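PDB 5UAM: ulvan Lyase-PL25 from Pseudoalteromonas sp. PLSV, which cleaves ulvan, the sulfated rhamnose- and uronic acid-containing polysaccharide of green seaweed cell walls, as a lyase of polysaccharide lyase family 25. Local coordinates for residues Ala217-Tyr222 with Tyr237-Cys242; His254-His259 with Glu301-Asn306. All blocks are in the same frame, centred on the assembly; numbering follows the deposited sequence.

Contact 1 (Ala217-Tyr222 with Tyr237-Cys242); sequences AVDSWY and YDYHVC. With ZN (zinc ion), chain D; PO4 (phosphate ion), chain E.
Tyr239 holds CG anti to the backbone N (chi1 175°), whereas Trp221, its partner across the strands, holds CG anti to the carbonyl carbon (chi1 -57°); the two side chains therefore cross, and the edge of the Tyr239 ring meets the indole face. CD1 of Tyr239 lies 3.8 Å from CH2 of Trp221, with the planes 73° apart, an edge-to-face pair. Tyr237 presents its own edge to the indole in a more offset way, CD2 standing 3.5 Å from CE3 of Trp221, and the three rings form an aromatic cluster that helix 287-293 covers through Ala290 and Arg287. Beyond the cluster, Tyr239 OH donates a short bond of 2.5 Å to Asp219 OD1, reaching it on the anti side, somewhat out of the carboxylate plane; the same carboxylate makes salt bridges to Lys210 and Arg287. A phenylalanine in place of Tyr239 would probably keep the edge against Trp221 but leave Asp219 OD1 without its hydroxyl donor.

These residues belong to a beta hairpin of strands 217-227 and 232-243 in a beta-propeller lyase, its antiparallel register fixed by backbone bonds such as His240 N to Ser220 O at 2.8 Å. The sheet face bearing Ser220, Tyr222, His240 and Cys242 faces the zinc site and the probable substrate site. His240 NE2 binds zinc at 2.0 Å, its ND1 bonding to the carbonyl of Glu257, and Cys242 SG binds the metal at 2.3 Å, with His184 and His254 completing the four ligands. Ser220 OG lies at the edge of the His240 imidazole and bonds to the carbonyl of His184. Alongside, Tyr222, which probably binds substrate, donates from OH to O2 of a phosphate probably from the crystallisation liquor, at 2.6 Å; His99, His119, Arg180 and His184 also hold this anion.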
# COMPACT_ATOMS: atom_id res chain seq x y z
N ALA A 217 -22.92 -14.35 1.85
CA ALA A 217 -21.72 -13.56 1.60
C ALA A 217 -20.52 -14.49 1.62
O ALA A 217 -20.60 -15.65 2.03
CB ALA A 217 -21.56 -12.46 2.65
N VAL A 218 -19.39 -13.95 1.17
CA VAL A 218 -18.13 -14.67 1.09
C VAL A 218 -17.11 -13.94 1.95
O VAL A 218 -17.08 -12.70 1.96
CB VAL A 218 -17.65 -14.76 -0.38
CG1 VAL A 218 -16.24 -15.33 -0.49
CG2 VAL A 218 -18.63 -15.60 -1.19
N ASP A 219 -16.31 -14.70 2.69
CA ASP A 219 -15.20 -14.10 3.42
C ASP A 219 -14.19 -13.54 2.43
O ASP A 219 -13.75 -14.23 1.51
CB ASP A 219 -14.47 -15.14 4.28
CG ASP A 219 -15.30 -15.69 5.44
OD1 ASP A 219 -16.26 -15.04 5.92
OD2 ASP A 219 -14.93 -16.80 5.88
N SER A 220 -13.79 -12.29 2.64
CA SER A 220 -12.86 -11.57 1.78
C SER A 220 -12.01 -10.69 2.68
O SER A 220 -12.39 -10.39 3.81
CB SER A 220 -13.66 -10.76 0.75
OG SER A 220 -12.85 -10.11 -0.20
N TRP A 221 -10.84 -10.28 2.17
CA TRP A 221 -9.84 -9.64 3.02
C TRP A 221 -9.09 -8.54 2.29
O TRP A 221 -9.01 -8.52 1.07
CB TRP A 221 -8.79 -10.66 3.46
CG TRP A 221 -9.35 -11.84 4.18
CD1 TRP A 221 -9.64 -13.09 3.66
CD2 TRP A 221 -9.67 -11.91 5.58
NE1 TRP A 221 -10.11 -13.91 4.65
CE2 TRP A 221 -10.14 -13.21 5.84
CE3 TRP A 221 -9.59 -10.99 6.64
CZ2 TRP A 221 -10.53 -13.62 7.11
CZ3 TRP A 221 -9.98 -11.40 7.90
CH2 TRP A 221 -10.45 -12.70 8.13
N TYR A 222 -8.47 -7.66 3.09
CA TYR A 222 -7.47 -6.72 2.59
C TYR A 222 -6.31 -6.69 3.57
O TYR A 222 -6.52 -6.49 4.77
CB TYR A 222 -8.06 -5.31 2.45
CG TYR A 222 -9.09 -5.20 1.35
CD1 TYR A 222 -10.43 -5.46 1.62
CD2 TYR A 222 -8.74 -4.85 0.06
CE1 TYR A 222 -11.39 -5.40 0.62
CE2 TYR A 222 -9.67 -4.79 -0.94
CZ TYR A 222 -11.02 -5.03 -0.65
OH TYR A 222 -11.97 -4.96 -1.64
N TYR A 237 -4.61 -6.57 8.67
CA TYR A 237 -5.63 -6.81 7.66
C TYR A 237 -7.00 -6.48 8.21
O TYR A 237 -7.23 -6.56 9.41
CB TYR A 237 -5.59 -8.25 7.14
CG TYR A 237 -5.52 -9.39 8.13
CD1 TYR A 237 -4.32 -9.72 8.77
CD2 TYR A 237 -6.61 -10.21 8.35
CE1 TYR A 237 -4.24 -10.81 9.61
CE2 TYR A 237 -6.54 -11.29 9.19
CZ TYR A 237 -5.34 -11.60 9.81
OH TYR A 237 -5.27 -12.71 10.63
N ASP A 238 -7.91 -6.09 7.32
CA ASP A 238 -9.32 -5.97 7.67
C ASP A 238 -10.15 -6.96 6.86
O ASP A 238 -9.68 -7.56 5.89
CB ASP A 238 -9.87 -4.52 7.61
CG ASP A 238 -9.89 -3.89 6.21
OD1 ASP A 238 -9.09 -4.24 5.33
OD2 ASP A 238 -10.71 -2.96 6.01
N TYR A 239 -11.38 -7.15 7.32
CA TYR A 239 -12.29 -8.14 6.75
C TYR A 239 -13.35 -7.47 5.89
O TYR A 239 -13.98 -6.50 6.33
CB TYR A 239 -12.95 -8.94 7.87
CG TYR A 239 -14.00 -9.91 7.38
CD1 TYR A 239 -13.64 -11.13 6.85
CD2 TYR A 239 -15.35 -9.62 7.50
CE1 TYR A 239 -14.59 -12.02 6.42
CE2 TYR A 239 -16.32 -10.52 7.07
CZ TYR A 239 -15.93 -11.72 6.53
OH TYR A 239 -16.89 -12.60 6.11
N HIS A 240 -13.56 -8.00 4.69
CA HIS A 240 -14.59 -7.54 3.77
C HIS A 240 -15.75 -8.55 3.79
O HIS A 240 -15.55 -9.73 3.49
CB HIS A 240 -13.99 -7.38 2.37
CG HIS A 240 -15.00 -7.16 1.28
ND1 HIS A 240 -16.01 -6.23 1.37
CD2 HIS A 240 -15.12 -7.74 0.07
CE1 HIS A 240 -16.73 -6.26 0.26
NE2 HIS A 240 -16.20 -7.16 -0.56
N VAL A 241 -16.93 -8.08 4.17
CA VAL A 241 -18.18 -8.84 4.03
C VAL A 241 -18.56 -8.73 2.56
O VAL A 241 -19.09 -7.70 2.13
CB VAL A 241 -19.30 -8.28 4.92
CG1 VAL A 241 -20.49 -9.25 4.91
CG2 VAL A 241 -18.82 -7.95 6.33
N CYS A 242 -18.29 -9.77 1.79
CA CYS A 242 -18.48 -9.70 0.34
C CYS A 242 -19.85 -10.29 0.02
O CYS A 242 -20.02 -11.50 -0.19
CB CYS A 242 -17.34 -10.39 -0.38
SG CYS A 242 -17.40 -10.13 -2.16
ZN ZN D . -16.84 -7.93 -2.34
P PO4 E . -11.20 -3.89 -5.17
O1 PO4 E . -12.70 -3.84 -5.32
O2 PO4 E . -10.82 -4.58 -3.93
O3 PO4 E . -10.76 -2.44 -5.12
O4 PO4 E . -10.63 -4.63 -6.38

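Contact 2 (His254-His259 with Glu301-Asn306); sequences HTTERH and ELWTFN. With ZN (zinc ion), chain D; EDO (1,2-ethanediol), chain M; EDO (1,2-ethanediol), chain H.
Aromatic packing centres on Trp303, one face of whose indole is covered by Glu257. CA of Glu257 sits 3.6 Å from the centroid of the six-membered ring and only 8° off its normal, a CH-pi contact, and the CB and CG atoms continue over the same indole. Thr255 crosses the far end of the ring, with OG1 3.5 Å from CH2 of Trp303; that hydroxyl also accepts from Glu257 N, closing an ST turn.

Among the hydrogen bonds, the His259 imidazole uses both nitrogens. ND1 donates to Leu302 O at 2.9 Å, nearly in the ring plane but from above the carbonyl plane, and NE2 donates to the anti lone pair of Glu257 OE2 at 2.7 Å. Bonds at two corners of the ring should fix its rotation. The backbones are joined by Thr304 N to Arg258 O at 2.9 Å, and a water bridges Thr256 O to Thr304 O.

Among the charged side chains, Arg258, bent at chi3 (64°), lays one guanidinium face over Phe305 CA. NH1 and NH2 donate to the two hydroxyls, O1 and O2, of a single ethanediol, probably from the crystallisation liquor, while NE forms a salt bridge with Asp238, a carboxylate that also bonds to Thr304 OG1.

His254, 2.1 Å from zinc through NE2, lies at the metal end of the loop preceding strand 258-267. That strand pairs with strand 232-243 through backbone bonds between His259 and Tyr239. Strand 303-311, in turn, opens the next four-stranded sheet, where Trp303 and Phe305 pair with Gly324 and Asn322 of strand 317-324, so the contact joins two neighbouring sheets of the propeller.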
# COMPACT_ATOMS: atom_id res chain seq x y z
N HIS A 254 -24.15 -5.94 -2.92
CA HIS A 254 -22.71 -5.90 -2.75
C HIS A 254 -22.22 -4.46 -2.56
O HIS A 254 -22.49 -3.59 -3.39
CB HIS A 254 -21.99 -6.54 -3.92
CG HIS A 254 -20.52 -6.54 -3.74
ND1 HIS A 254 -19.71 -5.51 -4.16
CD2 HIS A 254 -19.71 -7.40 -3.07
CE1 HIS A 254 -18.46 -5.76 -3.80
NE2 HIS A 254 -18.44 -6.90 -3.13
N THR A 255 -21.50 -4.23 -1.47
CA THR A 255 -20.92 -2.92 -1.15
C THR A 255 -19.44 -3.09 -0.85
O THR A 255 -18.88 -4.19 -0.98
CB THR A 255 -21.60 -2.33 0.09
OG1 THR A 255 -21.32 -3.18 1.20
CG2 THR A 255 -23.13 -2.17 -0.11
N THR A 256 -18.78 -2.02 -0.38
CA THR A 256 -17.40 -2.11 0.08
C THR A 256 -17.30 -2.38 1.58
O THR A 256 -16.25 -2.12 2.17
CB THR A 256 -16.62 -0.84 -0.25
OG1 THR A 256 -17.20 0.27 0.44
CG2 THR A 256 -16.63 -0.56 -1.74
N GLU A 257 -18.36 -2.89 2.20
CA GLU A 257 -18.39 -3.10 3.64
C GLU A 257 -17.18 -3.87 4.13
O GLU A 257 -16.94 -5.01 3.72
CB GLU A 257 -19.67 -3.85 4.02
CG GLU A 257 -19.84 -3.97 5.53
CD GLU A 257 -21.14 -4.62 5.96
OE1 GLU A 257 -22.07 -4.76 5.13
OE2 GLU A 257 -21.25 -4.95 7.17
N ARG A 258 -16.42 -3.26 5.04
CA ARG A 258 -15.28 -3.89 5.69
C ARG A 258 -15.34 -3.50 7.16
O ARG A 258 -15.84 -2.44 7.50
CB ARG A 258 -13.95 -3.39 5.09
CG ARG A 258 -13.78 -3.74 3.62
CD ARG A 258 -12.90 -2.75 2.85
NE ARG A 258 -11.52 -2.73 3.32
CZ ARG A 258 -10.48 -2.33 2.59
NH1 ARG A 258 -10.63 -1.90 1.35
NH2 ARG A 258 -9.26 -2.39 3.13
N HIS A 259 -14.83 -4.38 8.02
CA HIS A 259 -14.77 -4.08 9.44
C HIS A 259 -13.50 -4.64 10.05
O HIS A 259 -12.91 -5.60 9.55
CB HIS A 259 -15.91 -4.72 10.22
CG HIS A 259 -17.26 -4.37 9.71
ND1 HIS A 259 -17.83 -3.13 9.89
CD2 HIS A 259 -18.17 -5.11 9.03
CE1 HIS A 259 -19.02 -3.11 9.32
NE2 HIS A 259 -19.25 -4.30 8.79
N GLU A 301 -19.84 -1.05 14.10
CA GLU A 301 -20.50 -0.85 12.81
C GLU A 301 -19.69 0.05 11.88
O GLU A 301 -20.10 0.23 10.72
CB GLU A 301 -21.88 -0.25 13.03
CG GLU A 301 -22.85 -1.22 13.70
CD GLU A 301 -24.21 -0.63 13.96
OE1 GLU A 301 -24.45 0.53 13.55
OE2 GLU A 301 -25.04 -1.32 14.59
N LEU A 302 -18.57 0.60 12.32
CA LEU A 302 -17.78 1.44 11.44
C LEU A 302 -17.20 0.61 10.30
O LEU A 302 -16.77 -0.53 10.50
CB LEU A 302 -16.63 2.10 12.20
CG LEU A 302 -17.04 3.03 13.34
CD1 LEU A 302 -15.79 3.56 13.99
CD2 LEU A 302 -17.93 4.16 12.84
N TRP A 303 -17.18 1.20 9.11
CA TRP A 303 -16.58 0.59 7.94
C TRP A 303 -15.11 1.00 7.84
O TRP A 303 -14.75 2.16 8.07
CB TRP A 303 -17.31 1.05 6.67
CG TRP A 303 -18.67 0.46 6.48
CD1 TRP A 303 -19.52 -0.02 7.45
CD2 TRP A 303 -19.36 0.27 5.23
NE1 TRP A 303 -20.68 -0.48 6.88
CE2 TRP A 303 -20.60 -0.32 5.52
CE3 TRP A 303 -19.03 0.55 3.90
CZ2 TRP A 303 -21.52 -0.63 4.52
CZ3 TRP A 303 -19.95 0.24 2.92
CH2 TRP A 303 -21.18 -0.35 3.23
N THR A 304 -14.27 0.03 7.48
CA THR A 304 -12.82 0.23 7.50
C THR A 304 -12.21 0.31 6.11
O THR A 304 -12.80 -0.09 5.09
CB THR A 304 -12.13 -0.90 8.28
OG1 THR A 304 -12.61 -2.16 7.79
CG2 THR A 304 -12.45 -0.77 9.76
N PHE A 305 -11.01 0.86 6.09
CA PHE A 305 -10.13 0.84 4.93
C PHE A 305 -8.75 0.69 5.51
O PHE A 305 -8.34 1.48 6.37
CB PHE A 305 -10.25 2.14 4.12
CG PHE A 305 -9.43 2.17 2.86
CD1 PHE A 305 -9.88 1.56 1.71
CD2 PHE A 305 -8.21 2.83 2.83
CE1 PHE A 305 -9.12 1.59 0.55
CE2 PHE A 305 -7.47 2.87 1.67
CZ PHE A 305 -7.92 2.25 0.55
N ASN A 306 -8.06 -0.37 5.14
CA ASN A 306 -6.85 -0.75 5.84
C ASN A 306 -5.75 0.29 5.67
O ASN A 306 -5.70 1.08 4.71
CB ASN A 306 -6.39 -2.12 5.35
CG ASN A 306 -5.48 -2.79 6.32
OD1 ASN A 306 -5.59 -2.62 7.52
ND2 ASN A 306 -4.56 -3.60 5.79
ZN ZN D . -16.84 -7.93 -2.34
C1 EDO M . -7.05 -1.68 -0.79
O1 EDO M . -8.46 -1.62 -0.59
C2 EDO M . -6.40 -1.24 0.49
O2 EDO M . -6.71 -2.11 1.57
C1 EDO H . -13.37 2.37 0.65
O1 EDO H . -12.95 3.47 1.48
C2 EDO H . -13.99 1.23 1.47
O2 EDO H . -15.32 1.57 1.91
O HOH W 1 -15.40 -0.26 4.04

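Overall arrangement
From the N terminus, the chain first closes contact 1, a hairpin of strands 217-227 and 232-243, with 14 residues, mostly the rest of these strands, between the segments 217-222 and 237-242. Contact 2 opens afterwards: the loop entering strand 258-267 meets the start of strand 303-311 across a 41-residue excursion that includes helix 287-293. The two loops are thus in series, neither enclosing nor crossing the other. Their centres are about 9 Å apart, and strands 232-243 and 258-267 are neighbours in one sheet. His240 ND1 to Glu257 O, 2.8 Å, is a probable hydrogen bond between the contacts, and the zinc draws ligands from both. Contact 2 then ties this sheet to the one beginning at strand 303-311.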